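PDB 6U94: RND efflux system, outer membrane lipoprotein, NodT family from Burkholderia mallei, which probably serves as an outer membrane factor, the channel-forming component of an efflux system that carries substrates across the outer membrane. Local coordinates for residues 272-275 / 276-280; 245-249 / 250-254. All coordinates share one frame; numbering follows the deposited sequence.

Contact 1: residues 272-275 / 276-280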
ATOM      1  N   ALA A 272      11.005 -14.894  -6.381  1.00 72.00           N
ATOM      2  CA  ALA A 272      12.118 -14.390  -7.170  1.00 66.83           C
ATOM      3  C   ALA A 272      11.913 -14.720  -8.643  1.00 65.38           C
ATOM      4  O   ALA A 272      11.467 -15.816  -8.993  1.00 64.92           O
ATOM      5  CB  ALA A 272      13.434 -14.988  -6.673  1.00 61.61           C
ATOM      6  N   GLY A 273      12.231 -13.758  -9.506  1.00 65.94           N
ATOM      7  CA  GLY A 273      12.208 -13.996 -10.936  1.00 63.47           C
ATOM      8  C   GLY A 273      10.845 -13.943 -11.593  1.00 67.07           C
ATOM      9  O   GLY A 273      10.586 -14.715 -12.520  1.00 67.26           O
ATOM     10  N   LEU A 274       9.969 -13.051 -11.150  1.00 61.83           N
ATOM     11  CA  LEU A 274       8.653 -12.943 -11.761  1.00 59.36           C
ATOM     12  C   LEU A 274       8.784 -12.457 -13.203  1.00 60.54           C
ATOM     13  O   LEU A 274       9.445 -11.440 -13.451  1.00 60.68           O
ATOM     14  CB  LEU A 274       7.767 -11.994 -10.958  1.00 54.59           C
ATOM     15  CG  LEU A 274       7.288 -12.567  -9.625  1.00 55.59           C
ATOM     16  CD1 LEU A 274       6.382 -11.582  -8.905  1.00 54.21           C
ATOM     17  CD2 LEU A 274       6.580 -13.896  -9.850  1.00 52.53           C
ATOM     18  N   PRO A 275       8.181 -13.149 -14.170  1.00 56.61           N
ATOM     19  CA  PRO A 275       8.313 -12.722 -15.570  1.00 52.86           C
ATOM     20  C   PRO A 275       7.488 -11.478 -15.871  1.00 51.00           C
ATOM     21  O   PRO A 275       6.397 -11.278 -15.329  1.00 53.45           O
ATOM     22  CB  PRO A 275       7.803 -13.934 -16.361  1.00 56.28           C
ATOM     23  CG  PRO A 275       6.880 -14.642 -15.414  1.00 56.73           C
ATOM     24  CD  PRO A 275       7.468 -14.431 -14.039  1.00 57.09           C
ATOM     25  N   SER A 276       8.033 -10.635 -16.750  1.00 50.67           N
ATOM     26  CA  SER A 276       7.332  -9.428 -17.172  1.00 51.92           C
ATOM     27  C   SER A 276       6.045  -9.736 -17.932  1.00 50.15           C
ATOM     28  O   SER A 276       5.171  -8.867 -18.029  1.00 47.58           O
ATOM     29  CB  SER A 276       8.254  -8.569 -18.036  1.00 52.75           C
ATOM     30  OG  SER A 276       8.933  -9.369 -18.989  1.00 55.10           O
ATOM     31  N   THR A 277       5.908 -10.951 -18.470  1.00 47.88           N
ATOM     32  CA  THR A 277       4.680 -11.323 -19.163  1.00 53.18           C
ATOM     33  C   THR A 277       3.474 -11.314 -18.236  1.00 61.93           C
ATOM     34  O   THR A 277       2.336 -11.319 -18.717  1.00 64.81           O
ATOM     35  CB  THR A 277       4.830 -12.701 -19.807  1.00 54.57           C
ATOM     36  OG1 THR A 277       5.216 -13.658 -18.815  1.00 58.96           O
ATOM     37  CG2 THR A 277       5.880 -12.661 -20.909  1.00 51.95           C
ATOM     38  N   LEU A 278       3.695 -11.298 -16.917  1.00 59.46           N
ATOM     39  CA  LEU A 278       2.587 -11.119 -15.987  1.00 55.92           C
ATOM     40  C   LEU A 278       1.848  -9.814 -16.247  1.00 53.63           C
ATOM     41  O   LEU A 278       0.636  -9.732 -16.015  1.00 52.47           O
ATOM     42  CB  LEU A 278       3.094 -11.148 -14.544  1.00 54.32           C
ATOM     43  CG  LEU A 278       3.581 -12.474 -13.962  1.00 53.06           C
ATOM     44  CD1 LEU A 278       4.188 -12.239 -12.582  1.00 52.24           C
ATOM     45  CD2 LEU A 278       2.447 -13.482 -13.884  1.00 48.63           C
ATOM     46  N   LEU A 279       2.557  -8.787 -16.724  1.00 47.70           N
ATOM     47  CA  LEU A 279       1.938  -7.495 -16.993  1.00 46.57           C
ATOM     48  C   LEU A 279       0.964  -7.536 -18.164  1.00 51.23           C
ATOM     49  O   LEU A 279       0.226  -6.565 -18.367  1.00 51.61           O
ATOM     50  CB  LEU A 279       3.015  -6.439 -17.246  1.00 47.55           C
ATOM     51  CG  LEU A 279       4.059  -6.289 -16.129  1.00 52.52           C
ATOM     52  CD1 LEU A 279       4.899  -5.035 -16.323  1.00 49.68           C
ATOM     53  CD2 LEU A 279       3.402  -6.278 -14.763  1.00 48.88           C
ATOM     54  N   GLU A 280       0.942  -8.628 -18.934  1.00 52.43           N
ATOM     55  CA  GLU A 280      -0.080  -8.776 -19.963  1.00 54.76           C
ATOM     56  C   GLU A 280      -1.480  -8.804 -19.363  1.00 56.83           C
ATOM     57  O   GLU A 280      -2.452  -8.471 -20.050  1.00 57.16           O
ATOM     58  CB  GLU A 280       0.169 -10.046 -20.779  1.00 54.39           C
ATOM     59  CG  GLU A 280       1.436 -10.023 -21.616  1.00 54.71           C
ATOM     60  CD  GLU A 280       1.849 -11.402 -22.089  1.00 60.03           C
ATOM     61  OE1 GLU A 280       1.141 -12.382 -21.769  1.00 64.41           O
ATOM     62  OE2 GLU A 280       2.882 -11.509 -22.780  1.00 61.42           O
TER
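Leu274 and Leu278 share nearly the same torsions: each places CG beside its own backbone N, opposite the carbonyl carbon (chi1 -73° and -71°), and each continues as an extended chain. The two side chains then meet at a slant. The CD1 methyl of Leu278 does the touching, 3.9 Å from Leu274 CB and 4.0 Å from Leu274 CD2, and it also comes within 4.2 Å of Pro275 CD. The side chain of Leu278 therefore lies against the backbone just ahead of its own turn, with its CG only 3.4 Å from Pro275 O.

That same carbonyl oxygen takes the one hydrogen bond of the contact, from Leu278 N at 3.1 Å. The N-H points at it almost straight (163°), but the donor sits well above the carbonyl plane and not on a lone pair. On the outer side, Thr277 OG1 rests 3.6 Å from Pro275 CB, a van der Waals touch. Ser276 points its hydroxyl elsewhere, to the carbonyl oxygens of Ile310 and Pro308, while Trp459 covers both leucines.

Bonds from Leu279 N to Ser276 O and from Glu280 N to Thr277 O repeat the three-residue spacing begun at Pro275. Leu274 and Pro275 run extended; the backbone pairs Gly273 with Thr313, Leu274 with Leu312 and, inside the 3-10 segment, Ser276 with Ile310. The extended lead-in thus passes at Pro275 directly into a 3-10 helix, in the loop that leads to helix 283-294 of this outer membrane efflux protein.

Contact 2: residues 245-249 / 250-254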
ATOM      1  N   VAL A 245     -18.199  -2.114   4.565  1.00 89.78           N
ATOM      2  CA  VAL A 245     -18.624  -1.670   3.241  1.00 91.83           C
ATOM      3  C   VAL A 245     -17.977  -2.524   2.158  1.00 93.41           C
ATOM      4  O   VAL A 245     -18.625  -2.901   1.173  1.00 94.91           O
ATOM      5  CB  VAL A 245     -18.298  -0.176   3.049  1.00 91.63           C
ATOM      6  CG1 VAL A 245     -18.601   0.259   1.620  1.00 90.85           C
ATOM      7  CG2 VAL A 245     -19.073   0.671   4.042  1.00 91.53           C
ATOM      8  N   LEU A 246     -16.694  -2.851   2.330  1.00 85.96           N
ATOM      9  CA  LEU A 246     -15.961  -3.556   1.283  1.00 86.69           C
ATOM     10  C   LEU A 246     -16.464  -4.982   1.104  1.00 90.48           C
ATOM     11  O   LEU A 246     -16.500  -5.494  -0.021  1.00 93.21           O
ATOM     12  CB  LEU A 246     -14.466  -3.553   1.595  1.00 81.89           C
ATOM     13  CG  LEU A 246     -13.742  -2.240   1.304  1.00 80.96           C
ATOM     14  CD1 LEU A 246     -12.294  -2.318   1.760  1.00 75.99           C
ATOM     15  CD2 LEU A 246     -13.827  -1.908  -0.178  1.00 80.54           C
ATOM     16  N   ILE A 247     -16.847  -5.648   2.196  1.00 91.12           N
ATOM     17  CA  ILE A 247     -17.370  -7.007   2.089  1.00 96.34           C
ATOM     18  C   ILE A 247     -18.878  -7.039   1.889  1.00103.69           C
ATOM     19  O   ILE A 247     -19.436  -8.119   1.639  1.00110.48           O
ATOM     20  CB  ILE A 247     -17.000  -7.853   3.323  1.00 93.15           C
ATOM     21  CG1 ILE A 247     -17.631  -7.266   4.585  1.00 92.88           C
ATOM     22  CG2 ILE A 247     -15.485  -7.950   3.467  1.00 89.31           C
ATOM     23  CD1 ILE A 247     -17.542  -8.181   5.785  1.00 92.38           C
ATOM     24  N   GLY A 248     -19.556  -5.898   1.983  1.00 93.41           N
ATOM     25  CA  GLY A 248     -20.980  -5.834   1.728  1.00102.26           C
ATOM     26  C   GLY A 248     -21.865  -6.361   2.832  1.00108.91           C
ATOM     27  O   GLY A 248     -23.056  -6.592   2.589  1.00115.30           O
ATOM     28  N   GLY A 249     -21.333  -6.556   4.035  1.00107.65           N
ATOM     29  CA  GLY A 249     -22.117  -7.066   5.134  1.00109.39           C
ATOM     30  C   GLY A 249     -21.395  -6.968   6.461  1.00104.31           C
ATOM     31  O   GLY A 249     -20.281  -6.442   6.553  1.00101.73           O
ATOM     32  N   PRO A 250     -22.027  -7.473   7.522  1.00104.04           N
ATOM     33  CA  PRO A 250     -21.395  -7.433   8.845  1.00103.74           C
ATOM     34  C   PRO A 250     -20.107  -8.241   8.877  1.00102.91           C
ATOM     35  O   PRO A 250     -19.921  -9.192   8.115  1.00103.59           O
ATOM     36  CB  PRO A 250     -22.461  -8.041   9.765  1.00108.48           C
ATOM     37  CG  PRO A 250     -23.746  -7.856   9.034  1.00101.82           C
ATOM     38  CD  PRO A 250     -23.402  -7.995   7.582  1.00106.28           C
ATOM     39  N   LEU A 251     -19.208  -7.846   9.782  1.00103.01           N
ATOM     40  CA  LEU A 251     -17.912  -8.500   9.893  1.00100.21           C
ATOM     41  C   LEU A 251     -18.051  -9.832  10.627  1.00101.57           C
ATOM     42  O   LEU A 251     -18.804  -9.928  11.602  1.00102.00           O
ATOM     43  CB  LEU A 251     -16.918  -7.607  10.631  1.00101.77           C
ATOM     44  CG  LEU A 251     -16.669  -6.208  10.062  1.00101.18           C
ATOM     45  CD1 LEU A 251     -15.583  -5.496  10.852  1.00 97.49           C
ATOM     46  CD2 LEU A 251     -16.302  -6.280   8.590  1.00 99.26           C
ATOM     47  N   PRO A 252     -17.347 -10.869  10.179  1.00101.38           N
ATOM     48  CA  PRO A 252     -17.388 -12.151  10.889  1.00106.20           C
ATOM     49  C   PRO A 252     -16.733 -12.055  12.258  1.00109.49           C
ATOM     50  O   PRO A 252     -15.876 -11.206  12.513  1.00108.14           O
ATOM     51  CB  PRO A 252     -16.613 -13.099   9.964  1.00101.46           C
ATOM     52  CG  PRO A 252     -15.750 -12.203   9.136  1.00 95.67           C
ATOM     53  CD  PRO A 252     -16.536 -10.938   8.950  1.00 95.87           C
ATOM     54  N   ALA A 253     -17.155 -12.959  13.148  1.00114.07           N
ATOM     55  CA  ALA A 253     -16.660 -12.954  14.520  1.00115.67           C
ATOM     56  C   ALA A 253     -15.166 -13.236  14.602  1.00116.21           C
ATOM     57  O   ALA A 253     -14.547 -12.932  15.627  1.00119.23           O
ATOM     58  CB  ALA A 253     -17.430 -13.975  15.360  1.00118.43           C
ATOM     59  N   GLY A 254     -14.572 -13.805  13.551  1.00113.80           N
ATOM     60  CA  GLY A 254     -13.139 -14.039  13.564  1.00112.37           C
ATOM     61  C   GLY A 254     -12.330 -12.756  13.589  1.00109.38           C
ATOM     62  O   GLY A 254     -11.243 -12.714  14.173  1.00107.47           O
TER
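The flat peptide group joining Pro250 to Leu251 carries the CD1 methyl of Ile247 over one face: the methyl stands almost directly above Pro250 O, 3.5 Å away. Leu251 CD2 lies on the same face of this peptide. The ring of Pro252 offers Ile247 just its CD corner, and the ring of Pro250 leans away from the helix into an exposed position.

This is the C-terminal end of a long helix, 211-247, closed by a glycine in left-handed conformation and followed by a proline-rich turn, Gly-Gly-Pro-Leu-Pro, that leads to the short helix 253-256. Gly248 makes the break with its positive phi of 77°, and its N reaches Val245 O through a weak bond of 3.2 Å. Gly249 is then fully extended and carries the chain out to Pro250, whose ring CD comes 2.9 Å from Gly249 CA, as a trans peptide bond requires. Arg70 donates to the carbonyl oxygens of Val245 and Leu246, so these late helix acceptors are met by a side chain from elsewhere in the protein.

Apolar contacts hold the turn against the helix end. Ile247 has CG1 lodged between its backbone N and carbonyl carbon (chi1 63°), and the extended continuation sends CD1 out toward the returning chain. Leu251 starts off in the other direction at CB, yet its branch bends back, and the two side chains cross at about a right angle. Leu251 also packs on Leu243 and Glu240, one and two turns before Ile247, while Pro252 rests on Gln57, Gln60 and Leu61 of helix 56-67. At the meeting point, Ile247 CD1 is 3.6 Å from Leu251 CD2 and 4.3 Å from Pro252 CD.

In the fold
Contact 2 comes first along the chain, where helix 211-247 gives way to helix 253-256; contact 1 follows in the loop before helix 283-294. They do not touch: their centres are about 33 Å apart and their nearest atoms about 23 Å. Each lies some 20 Å from the centre of the chain, contact 1 largely buried and contact 2 at the surface. In contact 2 the chain folds back on the helix end through van der Waals contacts, whereas in contact 1 a backbone bond joins the two segments where a 3-10 helix begins. A glycerol, probably from the crystallisation liquor, sits at contact 1, bonded to Gly273 O and about 4 Å from the side chain of Pro275.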